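Local coordinates for putative aldehyde dehydrogenase (Burkholderia cenocepacia, PDB 4YWE), which probably oxidises aldehydes with NAD or NADP as the electron acceptor, as members of the aldehyde dehydrogenase family generally do, at residues A[94-97]-A[101-104]; A[172-177]-A[475-480]; A[21-26]-A[42-47]; A[220-225]-A[240-245]. All coordinates share one frame; numbering follows the deposited sequence.

Contact 1: residues A[94-97]-A[101-104]; sequences AIEA and GKPL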
loop_
_atom_site.group_PDB
_atom_site.type_symbol
_atom_site.label_atom_id
_atom_site.label_comp_id
_atom_site.label_asym_id
_atom_site.label_seq_id
_atom_site.Cartn_x
_atom_site.Cartn_y
_atom_site.Cartn_z
ATOM N N ALA A 94 -13.655 -24.221 -28.823
ATOM C CA ALA A 94 -14.622 -25.057 -29.528
ATOM C C ALA A 94 -15.728 -25.522 -28.585
ATOM O O ALA A 94 -16.902 -25.540 -28.952
ATOM C CB ALA A 94 -13.927 -26.252 -30.163
ATOM N N ILE A 95 -15.345 -25.891 -27.368
ATOM C CA ILE A 95 -16.298 -26.356 -26.367
ATOM C C ILE A 95 -17.176 -25.206 -25.888
ATOM O O ILE A 95 -18.399 -25.338 -25.806
ATOM C CB ILE A 95 -15.574 -27.018 -25.182
ATOM C CG1 ILE A 95 -14.872 -28.299 -25.635
ATOM C CG2 ILE A 95 -16.553 -27.323 -24.060
ATOM C CD1 ILE A 95 -14.068 -28.972 -24.544
ATOM N N GLU A 96 -16.545 -24.079 -25.578
ATOM C CA GLU A 96 -17.256 -22.910 -25.070
ATOM C C GLU A 96 -18.265 -22.381 -26.083
ATOM O O GLU A 96 -19.414 -22.108 -25.739
ATOM C CB GLU A 96 -16.265 -21.806 -24.694
ATOM C CG GLU A 96 -16.891 -20.604 -24.004
ATOM C CD GLU A 96 -17.074 -20.811 -22.513
ATOM O OE1 GLU A 96 -17.684 -21.827 -22.116
ATOM O OE2 GLU A 96 -16.603 -19.955 -21.733
ATOM N N ALA A 97 -17.829 -22.243 -27.331
ATOM C CA ALA A 97 -18.678 -21.720 -28.398
ATOM C C ALA A 97 -19.871 -22.630 -28.673
ATOM O O ALA A 97 -20.969 -22.158 -28.959
ATOM C CB ALA A 97 -17.868 -21.526 -29.668
ATOM N N GLY A 101 -22.879 -20.635 -27.379
ATOM C CA GLY A 101 -23.435 -20.134 -28.623
ATOM C C GLY A 101 -22.685 -18.969 -29.239
ATOM O O GLY A 101 -22.985 -18.554 -30.360
ATOM N N LYS A 102 -21.706 -18.439 -28.513
ATOM C CA LYS A 102 -20.942 -17.290 -28.988
ATOM C C LYS A 102 -20.067 -17.665 -30.183
ATOM O O LYS A 102 -19.663 -18.821 -30.322
ATOM C CB LYS A 102 -20.083 -16.712 -27.857
ATOM C CG LYS A 102 -19.005 -17.647 -27.334
ATOM C CD LYS A 102 -18.303 -17.040 -26.127
ATOM C CE LYS A 102 -19.279 -16.815 -24.985
ATOM N NZ LYS A 102 -18.666 -16.070 -23.853
ATOM N N PRO A 103 -19.790 -16.688 -31.062
ATOM C CA PRO A 103 -18.896 -16.892 -32.209
ATOM C C PRO A 103 -17.505 -17.372 -31.796
ATOM O O PRO A 103 -17.072 -17.110 -30.674
ATOM C CB PRO A 103 -18.824 -15.501 -32.845
ATOM C CG PRO A 103 -20.107 -14.854 -32.465
ATOM C CD PRO A 103 -20.414 -15.354 -31.082
ATOM N N LEU A 104 -16.822 -18.063 -32.704
ATOM C CA LEU A 104 -15.516 -18.648 -32.415
ATOM C C LEU A 104 -14.478 -17.597 -32.025
ATOM O O LEU A 104 -13.608 -17.854 -31.194
ATOM C CB LEU A 104 -15.019 -19.446 -33.622
ATOM C CG LEU A 104 -15.845 -20.685 -33.970
ATOM C CD1 LEU A 104 -15.266 -21.394 -35.182
ATOM C CD2 LEU A 104 -15.919 -21.628 -32.778
#
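Leu-104 turns its CG away from its own carbonyl carbon (chi1 -66°), and a chi2 of 180° sends CD1 straight on and leaves CD2 turned to the side, against the methyl of Ala-97. The gap between Leu-104 CD2 and Ala-97 CB is 3.7 Å, a van der Waals contact. The same methyl also abuts the backbone of the loop, with Ala-97 CB only 3.3 Å from Lys-102 O, a carbonyl that Ser-322 also hydrogen-bonds.

The backbone closes the turn itself: Gly-101 N donates to Ala-97 O at 2.9 Å, bent to 134° at the hydrogen. Gly-101 then leaves the helical region with a positive phi, which swings the chain round. Beside this, the aliphatic stems of Glu-96 and Lys-102 approach loosely, CG to CD being 4.4 Å. Their charged ends do not pair, since Glu-96 OE2 and Lys-102 NZ stay 4.9 Å apart. Glu-96 is instead bonded to Ser-189 and to Met-161 N, while Lys-102 forms a salt bridge with Asp-110 and also donates to Asn-158 O.

The arrangement is a helix-loop-helix connection in which a positive-phi glycine ends helix 89-100 and Pro-103 stands at the N-cap position of helix 104-124. Just before the glycine, helix 89-100 supplies Asp-99 to the calcium site that also includes Val-32 and Asp-185.

Contact 2: residues A[172-177]-A[475-480]; sequences LAAGNA and GFTALK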
loop_
_atom_site.group_PDB
_atom_site.type_symbol
_atom_site.label_atom_id
_atom_site.label_comp_id
_atom_site.label_asym_id
_atom_site.label_seq_id
_atom_site.Cartn_x
_atom_site.Cartn_y
_atom_site.Cartn_z
ATOM N N LEU A 172 -7.880 -19.201 -5.525
ATOM C CA LEU A 172 -6.751 -20.120 -5.443
ATOM C C LEU A 172 -5.465 -19.387 -5.081
ATOM O O LEU A 172 -4.688 -19.855 -4.248
ATOM C CB LEU A 172 -6.573 -20.870 -6.765
ATOM C CG LEU A 172 -7.558 -22.008 -7.033
ATOM C CD1 LEU A 172 -7.356 -22.571 -8.433
ATOM C CD2 LEU A 172 -7.399 -23.097 -5.981
ATOM N N ALA A 173 -5.246 -18.238 -5.713
ATOM C CA ALA A 173 -4.050 -17.443 -5.464
ATOM C C ALA A 173 -4.009 -16.980 -4.012
ATOM O O ALA A 173 -2.939 -16.869 -3.414
ATOM C CB ALA A 173 -3.994 -16.246 -6.409
ATOM N N ALA A 174 -5.189 -16.729 -3.451
ATOM C CA ALA A 174 -5.308 -16.287 -2.066
ATOM C C ALA A 174 -5.076 -17.436 -1.085
ATOM O O ALA A 174 -4.859 -17.210 0.106
ATOM C CB ALA A 174 -6.674 -15.660 -1.831
ATOM N N GLY A 175 -5.129 -18.666 -1.589
ATOM C CA GLY A 175 -4.857 -19.834 -0.771
ATOM C C GLY A 175 -6.087 -20.611 -0.338
ATOM O O GLY A 175 -6.009 -21.476 0.537
ATOM N N ASN A 176 -7.224 -20.307 -0.954
ATOM C CA ASN A 176 -8.473 -20.989 -0.634
ATOM C C ASN A 176 -8.630 -22.280 -1.432
ATOM O O ASN A 176 -8.021 -22.449 -2.489
ATOM C CB ASN A 176 -9.670 -20.073 -0.906
ATOM C CG ASN A 176 -9.606 -18.776 -0.124
ATOM O OD1 ASN A 176 -10.015 -18.715 1.035
ATOM N ND2 ASN A 176 -9.100 -17.725 -0.760
ATOM N N ALA A 177 -9.447 -23.190 -0.912
ATOM C CA ALA A 177 -9.881 -24.361 -1.666
ATOM C C ALA A 177 -11.275 -24.074 -2.211
ATOM O O ALA A 177 -12.093 -23.460 -1.530
ATOM C CB ALA A 177 -9.878 -25.604 -0.794
ATOM N N GLY A 475 -10.893 -9.533 -1.167
ATOM C CA GLY A 475 -12.203 -10.124 -0.972
ATOM C C GLY A 475 -12.133 -11.615 -0.702
ATOM O O GLY A 475 -13.070 -12.200 -0.159
ATOM N N PHE A 476 -11.017 -12.231 -1.083
ATOM C CA PHE A 476 -10.836 -13.667 -0.897
ATOM C C PHE A 476 -9.924 -13.982 0.286
ATOM O O PHE A 476 -9.517 -15.130 0.478
ATOM C CB PHE A 476 -10.284 -14.309 -2.171
ATOM C CG PHE A 476 -11.314 -14.490 -3.250
ATOM C CD1 PHE A 476 -12.313 -15.438 -3.117
ATOM C CD2 PHE A 476 -11.281 -13.715 -4.399
ATOM C CE1 PHE A 476 -13.263 -15.610 -4.105
ATOM C CE2 PHE A 476 -12.229 -13.882 -5.390
ATOM C CZ PHE A 476 -13.219 -14.830 -5.244
ATOM N N THR A 477 -9.601 -12.959 1.071
ATOM C CA THR A 477 -8.868 -13.159 2.315
ATOM C C THR A 477 -9.562 -12.432 3.462
ATOM O O THR A 477 -10.480 -11.642 3.243
ATOM C CB THR A 477 -7.400 -12.671 2.222
ATOM O OG1 THR A 477 -7.367 -11.274 1.904
ATOM C CG2 THR A 477 -6.632 -13.458 1.165
ATOM N N ALA A 478 -9.125 -12.719 4.685
ATOM C CA ALA A 478 -9.627 -12.034 5.872
ATOM C C ALA A 478 -8.456 -11.589 6.735
ATOM O O ALA A 478 -7.525 -12.356 6.973
ATOM C CB ALA A 478 -10.559 -12.932 6.659
ATOM N N LEU A 479 -8.505 -10.346 7.204
ATOM C CA LEU A 479 -7.385 -9.775 7.941
ATOM C C LEU A 479 -7.333 -10.277 9.380
ATOM O O LEU A 479 -8.328 -10.231 10.108
ATOM C CB LEU A 479 -7.458 -8.246 7.927
ATOM C CG LEU A 479 -6.187 -7.523 8.380
ATOM C CD1 LEU A 479 -5.082 -7.701 7.351
ATOM C CD2 LEU A 479 -6.454 -6.048 8.638
ATOM N N LYS A 480 -6.164 -10.764 9.778
ATOM C CA LYS A 480 -5.908 -11.123 11.165
ATOM C C LYS A 480 -4.854 -10.186 11.742
ATOM O O LYS A 480 -3.784 -10.014 11.159
ATOM C CB LYS A 480 -5.447 -12.578 11.285
ATOM C CG LYS A 480 -4.953 -12.945 12.681
ATOM C CD LYS A 480 -4.306 -14.323 12.715
ATOM C CE LYS A 480 -5.336 -15.430 12.569
ATOM N NZ LYS A 480 -4.700 -16.778 12.571
#
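Asn-176 has both ends of its side-chain amide gripped: ND2 donates to Phe-476 O and to Ala-171 O, and OD1 accepts from Gly-149 N. Three bonds therefore fix the rotation of the group. The bond across the contact, Asn-176 ND2 to Phe-476 O, is 2.9 Å long and nearly straight (162°). It uses a lone pair in the carbonyl plane, and the acceptor lies close to the amide plane.

Next to this bond, the methyl of Ala-174 fills the angle between two residues of the other segment. Ala-174 CB stands 3.9 Å from Phe-476 CB, and the same atom lies 3.7 Å from Thr-477 CG2. Thr-477 keeps that methyl beside its backbone N, while its OG1 bonds to Leu-473 O.

Gly-175, at positive phi, ends helix 160-174 in a Schellman motif, and the chain then enters strand 177-182. The ring of Phe-476 leads away to Ser-167, Ala-170 and Ala-171 on helix 160-174. The contact thus ties the C-terminal end of this helix to the start of strand 477-485, which pairs antiparallel with strand 139-155, itself parallel to strand 177-182; farther along, Leu-479 and Lys-480 bond to the second subunit.

Contact 3: residues A[21-26]-A[42-47]; sequences TLPAQL and TIARGT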
loop_
_atom_site.group_PDB
_atom_site.type_symbol
_atom_site.label_atom_id
_atom_site.label_comp_id
_atom_site.label_asym_id
_atom_site.label_seq_id
_atom_site.Cartn_x
_atom_site.Cartn_y
_atom_site.Cartn_z
ATOM N N THR A 21 -16.680 -38.096 -10.433
ATOM C CA THR A 21 -17.604 -38.838 -9.585
ATOM C C THR A 21 -19.040 -38.748 -10.089
ATOM O O THR A 21 -19.525 -37.669 -10.429
ATOM C CB THR A 21 -17.553 -38.323 -8.129
ATOM O OG1 THR A 21 -16.197 -38.328 -7.664
ATOM C CG2 THR A 21 -18.402 -39.195 -7.217
ATOM N N LEU A 22 -19.714 -39.893 -10.135
ATOM C CA LEU A 22 -21.131 -39.940 -10.474
ATOM C C LEU A 22 -21.949 -39.184 -9.433
ATOM O O LEU A 22 -21.593 -39.168 -8.254
ATOM C CB LEU A 22 -21.618 -41.389 -10.567
ATOM C CG LEU A 22 -21.038 -42.261 -11.679
ATOM C CD1 LEU A 22 -21.572 -43.681 -11.568
ATOM C CD2 LEU A 22 -21.365 -41.671 -13.039
ATOM N N PRO A 23 -23.048 -38.549 -9.867
ATOM C CA PRO A 23 -23.947 -37.888 -8.917
ATOM C C PRO A 23 -24.547 -38.894 -7.941
ATOM O O PRO A 23 -24.741 -40.053 -8.308
ATOM C CB PRO A 23 -25.024 -37.272 -9.817
ATOM C CG PRO A 23 -24.971 -38.071 -11.078
ATOM C CD PRO A 23 -23.531 -38.439 -11.254
ATOM N N ALA A 24 -24.826 -38.456 -6.717
ATOM C CA ALA A 24 -25.314 -39.349 -5.672
ATOM C C ALA A 24 -26.647 -39.992 -6.042
ATOM O O ALA A 24 -26.937 -41.115 -5.631
ATOM C CB ALA A 24 -25.442 -38.598 -4.356
ATOM N N GLN A 25 -27.452 -39.280 -6.824
ATOM C CA GLN A 25 -28.779 -39.763 -7.188
ATOM C C GLN A 25 -28.840 -40.229 -8.642
ATOM O O GLN A 25 -29.906 -40.600 -9.137
ATOM C CB GLN A 25 -29.823 -38.679 -6.924
ATOM C CG GLN A 25 -29.995 -38.361 -5.446
ATOM C CD GLN A 25 -30.945 -37.209 -5.196
ATOM O OE1 GLN A 25 -31.816 -36.917 -6.017
ATOM N NE2 GLN A 25 -30.782 -36.546 -4.057
ATOM N N LEU A 26 -27.693 -40.197 -9.313
ATOM C CA LEU A 26 -27.523 -40.799 -10.637
ATOM C C LEU A 26 -28.480 -40.266 -11.705
ATOM O O LEU A 26 -29.005 -41.036 -12.509
ATOM C CB LEU A 26 -27.676 -42.320 -10.539
ATOM C CG LEU A 26 -26.743 -43.048 -9.567
ATOM C CD1 LEU A 26 -27.129 -44.514 -9.448
ATOM C CD2 LEU A 26 -25.294 -42.906 -10.004
ATOM N N THR A 42 -24.467 -34.464 -21.879
ATOM C CA THR A 42 -25.173 -34.469 -20.601
ATOM C C THR A 42 -24.231 -34.116 -19.455
ATOM O O THR A 42 -23.037 -34.413 -19.506
ATOM C CB THR A 42 -25.817 -35.839 -20.302
ATOM O OG1 THR A 42 -24.808 -36.857 -20.318
ATOM C CG2 THR A 42 -26.893 -36.177 -21.326
ATOM N N ILE A 43 -24.774 -33.481 -18.422
ATOM C CA ILE A 43 -24.016 -33.200 -17.209
ATOM C C ILE A 43 -24.700 -33.860 -16.022
ATOM O O ILE A 43 -25.892 -34.164 -16.071
ATOM C CB ILE A 43 -23.857 -31.685 -16.974
ATOM C CG1 ILE A 43 -25.221 -30.992 -17.010
ATOM C CG2 ILE A 43 -22.915 -31.080 -18.002
ATOM C CD1 ILE A 43 -25.153 -29.495 -16.791
ATOM N N ALA A 44 -23.941 -34.082 -14.954
ATOM C CA ALA A 44 -24.486 -34.659 -13.734
ATOM C C ALA A 44 -25.455 -33.695 -13.058
ATOM O O ALA A 44 -25.145 -32.517 -12.877
ATOM C CB ALA A 44 -23.364 -35.036 -12.777
ATOM N N ARG A 45 -26.630 -34.199 -12.695
ATOM C CA ARG A 45 -27.609 -33.400 -11.970
ATOM C C ARG A 45 -27.260 -33.387 -10.485
ATOM O O ARG A 45 -27.733 -34.223 -9.715
ATOM C CB ARG A 45 -29.023 -33.943 -12.187
ATOM C CG ARG A 45 -30.114 -33.124 -11.517
ATOM C CD ARG A 45 -31.497 -33.668 -11.842
ATOM N NE ARG A 45 -32.550 -32.897 -11.188
ATOM C CZ ARG A 45 -33.850 -33.096 -11.377
ATOM N NH1 ARG A 45 -34.263 -34.046 -12.206
ATOM N NH2 ARG A 45 -34.738 -32.347 -10.738
ATOM N N GLY A 46 -26.420 -32.435 -10.092
ATOM C CA GLY A 46 -25.922 -32.368 -8.732
ATOM C C GLY A 46 -26.958 -32.020 -7.684
ATOM O O GLY A 46 -27.808 -31.155 -7.893
ATOM N N THR A 47 -26.880 -32.703 -6.548
ATOM C CA THR A 47 -27.783 -32.450 -5.437
ATOM C C THR A 47 -26.986 -32.195 -4.164
ATOM O O THR A 47 -25.756 -32.128 -4.200
ATOM C CB THR A 47 -28.755 -33.628 -5.217
ATOM O OG1 THR A 47 -28.011 -34.845 -5.084
ATOM C CG2 THR A 47 -29.711 -33.754 -6.394
HETATM O O HOH W 1 -27.085 -36.453 -7.009
#
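A type I beta turn from Pro-23 to Leu-26, in the loop between strands 19-21 and 28-33, lies over the chain where strand 38-44 gives way to helix 48-63. The turn is closed by Leu-26 N donating to Pro-23 O at 3.1 Å. Its first residue makes the apolar part of the contact: the methyl of Ala-44 lies under one face of the Pro-23 ring, toward its CG-CD side, with Pro-23 CD to Ala-44 CB at 3.7 Å.

At the other end Gln-25 reaches out with an extended chain (chi2 175°) and slants across Thr-47. The nearest polar atoms, Gln-25 NE2 and Thr-47 OG1, are 3.4 Å apart, but the angle is too poor for a hydrogen bond. Gln-25 OE1 lies 3.8 Å from Thr-47 CG2, so this pair meets by packing. The polar link is a water, which accepts from Gln-25 N at 2.9 Å and is hydrogen-bonded to Thr-47 OG1 at 2.7 Å.

Between these ends, Arg-45 centres an inverse gamma turn and sends its guanidinium off to a salt bridge with Glu-216. Thr-47 stands at the N-cap position of helix 48-63, though its hydroxyl makes no capping bond. Asp-50, in the first turn of that helix, accepts from Thr-47 N and Ala-24 N, tying the beta turn to the helix start, while His-14 of strand 14-16 touches both Pro-23 and Ala-44.

Contact 4: residues A[220-225]-A[240-245]; sequences ALARHP and KLVTQM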
loop_
_atom_site.group_PDB
_atom_site.type_symbol
_atom_site.label_atom_id
_atom_site.label_comp_id
_atom_site.label_asym_id
_atom_site.label_seq_id
_atom_site.Cartn_x
_atom_site.Cartn_y
_atom_site.Cartn_z
ATOM N N ALA A 220 -27.846 -25.679 -2.565
ATOM C CA ALA A 220 -27.168 -26.515 -1.580
ATOM C C ALA A 220 -25.814 -25.924 -1.194
ATOM O O ALA A 220 -25.376 -26.043 -0.050
ATOM C CB ALA A 220 -26.996 -27.930 -2.114
ATOM N N LEU A 221 -25.158 -25.286 -2.156
ATOM C CA LEU A 221 -23.887 -24.621 -1.904
ATOM C C LEU A 221 -24.102 -23.430 -0.976
ATOM O O LEU A 221 -23.404 -23.275 0.026
ATOM C CB LEU A 221 -23.241 -24.177 -3.223
ATOM C CG LEU A 221 -21.849 -23.531 -3.213
ATOM C CD1 LEU A 221 -21.125 -23.829 -4.513
ATOM C CD2 LEU A 221 -21.925 -22.024 -2.998
ATOM N N ALA A 222 -25.083 -22.599 -1.314
ATOM C CA ALA A 222 -25.351 -21.372 -0.571
ATOM C C ALA A 222 -25.807 -21.654 0.860
ATOM O O ALA A 222 -25.606 -20.831 1.754
ATOM C CB ALA A 222 -26.393 -20.536 -1.301
ATOM N N ARG A 223 -26.415 -22.819 1.073
ATOM C CA ARG A 223 -26.902 -23.198 2.396
ATOM C C ARG A 223 -25.832 -23.879 3.247
ATOM O O ARG A 223 -25.960 -23.954 4.469
ATOM C CB ARG A 223 -28.107 -24.134 2.280
ATOM C CG ARG A 223 -29.335 -23.543 1.612
ATOM C CD ARG A 223 -30.467 -24.560 1.625
ATOM N NE ARG A 223 -31.536 -24.234 0.688
ATOM C CZ ARG A 223 -32.611 -23.519 1.000
ATOM N NH1 ARG A 223 -32.763 -23.047 2.230
ATOM N NH2 ARG A 223 -33.536 -23.276 0.081
ATOM N N HIS A 224 -24.784 -24.381 2.602
ATOM C CA HIS A 224 -23.810 -25.225 3.289
ATOM C C HIS A 224 -22.975 -24.440 4.298
ATOM O O HIS A 224 -22.364 -23.429 3.952
ATOM C CB HIS A 224 -22.893 -25.915 2.279
ATOM C CG HIS A 224 -22.322 -27.208 2.775
ATOM N ND1 HIS A 224 -21.304 -27.265 3.702
ATOM C CD2 HIS A 224 -22.638 -28.491 2.483
ATOM C CE1 HIS A 224 -21.013 -28.528 3.956
ATOM N NE2 HIS A 224 -21.808 -29.293 3.229
ATOM N N PRO A 225 -22.949 -24.916 5.555
ATOM C CA PRO A 225 -22.237 -24.275 6.668
ATOM C C PRO A 225 -20.725 -24.472 6.611
ATOM O O PRO A 225 -20.000 -23.832 7.372
ATOM C CB PRO A 225 -22.816 -24.970 7.910
ATOM C CG PRO A 225 -23.989 -25.783 7.420
ATOM C CD PRO A 225 -23.682 -26.109 6.000
ATOM N N LYS A 240 -29.934 -12.174 -4.407
ATOM C CA LYS A 240 -30.632 -11.876 -3.164
ATOM C C LYS A 240 -30.849 -13.148 -2.348
ATOM O O LYS A 240 -30.555 -13.188 -1.154
ATOM C CB LYS A 240 -31.972 -11.203 -3.462
ATOM C CG LYS A 240 -32.835 -10.942 -2.242
ATOM C CD LYS A 240 -34.196 -10.405 -2.657
ATOM C CE LYS A 240 -34.049 -9.217 -3.598
ATOM N NZ LYS A 240 -35.365 -8.694 -4.053
ATOM N N LEU A 241 -31.360 -14.183 -3.007
ATOM C CA LEU A 241 -31.612 -15.469 -2.365
ATOM C C LEU A 241 -30.336 -16.090 -1.803
ATOM O O LEU A 241 -30.320 -16.579 -0.675
ATOM C CB LEU A 241 -32.268 -16.441 -3.351
ATOM C CG LEU A 241 -33.797 -16.533 -3.355
ATOM C CD1 LEU A 241 -34.430 -15.197 -3.701
ATOM C CD2 LEU A 241 -34.261 -17.614 -4.319
ATOM N N VAL A 242 -29.271 -16.066 -2.598
ATOM C CA VAL A 242 -27.993 -16.645 -2.197
ATOM C C VAL A 242 -27.451 -15.933 -0.961
ATOM O O VAL A 242 -26.946 -16.572 -0.037
ATOM C CB VAL A 242 -26.975 -16.595 -3.355
ATOM C CG1 VAL A 242 -25.586 -16.986 -2.870
ATOM C CG2 VAL A 242 -27.423 -17.501 -4.492
ATOM N N THR A 243 -27.569 -14.608 -0.946
ATOM C CA THR A 243 -27.134 -13.812 0.194
ATOM C C THR A 243 -27.910 -14.204 1.447
ATOM O O THR A 243 -27.327 -14.436 2.507
ATOM C CB THR A 243 -27.314 -12.303 -0.065
ATOM O OG1 THR A 243 -26.511 -11.905 -1.182
ATOM C CG2 THR A 243 -26.903 -11.496 1.160
ATOM N N GLN A 244 -29.229 -14.285 1.312
ATOM C CA GLN A 244 -30.096 -14.611 2.435
ATOM C C GLN A 244 -29.882 -16.047 2.911
ATOM O O GLN A 244 -29.957 -16.325 4.107
ATOM C CB GLN A 244 -31.560 -14.381 2.054
ATOM C CG GLN A 244 -31.903 -12.912 1.836
ATOM C CD GLN A 244 -33.285 -12.707 1.249
ATOM O OE1 GLN A 244 -33.876 -13.628 0.684
ATOM N NE2 GLN A 244 -33.809 -11.493 1.380
ATOM N N MET A 245 -29.609 -16.953 1.977
ATOM C CA MET A 245 -29.335 -18.343 2.330
ATOM C C MET A 245 -28.027 -18.462 3.105
ATOM O O MET A 245 -27.947 -19.187 4.097
ATOM C CB MET A 245 -29.279 -19.226 1.081
ATOM C CG MET A 245 -30.638 -19.561 0.483
ATOM S SD MET A 245 -30.505 -20.669 -0.933
ATOM C CE MET A 245 -32.198 -20.681 -1.519
#
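The guanidinium of Arg-223 has the thioether end of Met-245 over one face. Met-245 SD sits 3.9 Å above the plane, displaced toward the rim, and the methyl lies over the same face, with Met-245 CE 3.3 Å from Arg-223 NH2. The two side chains cross at a slant. Met-245 is extended beyond CG (chi2 -177°), which lifts its sulfur to the arginine, where Met-245 SD is also 4.0 Å from Arg-223 CG. No hydrogen bond joins the two segments, so the contact rests on packing.

The helices concerned, 214-223 and 236-246, flank strand 229-233 in sequence, an alpha-beta-alpha succession in the Rossmann-like part of the aldehyde dehydrogenase fold. That strand runs parallel to strands 139-155 and 253-256. The backbones approach to 5.4 Å between the CA atoms of Arg-223 and Met-245, and Ala-222 and Val-242 are nearly as close. Ala-222 CB fits between two partners, 4.0 Å from Val-242 CG1 and 4.0 Å from Met-245 CB.

Around this pair, His-224 bonds to Glu-52 of helix 48-63, and Thr-243 packs on Val-253 and Leu-255. Lys-240 forms a salt bridge with Glu-248 of the second subunit, and Gln-244 NE2 bonds to Gln-244 O of that subunit.

Along the chain contact 3 comes first, then contact 1, and contact 4 is nested inside the long loop that contact 2 closes. Contacts 3 and 4 are neighbours, with nearest atoms about 5 Å apart; helix 48-63 begins just after contact 3 and touches His-224 of contact 4. Contacts 2 and 4 have centres 20 Å apart: contact 2 includes strand residues of the branched sheet against which the helices of contact 4 pack through Leu-221 and Thr-243. Contact 1 is farther off, its centre 32 Å from that of contact 2. The four thus sample the N-terminal region, the calcium-site region and the sheet and helices that also meet the second subunit.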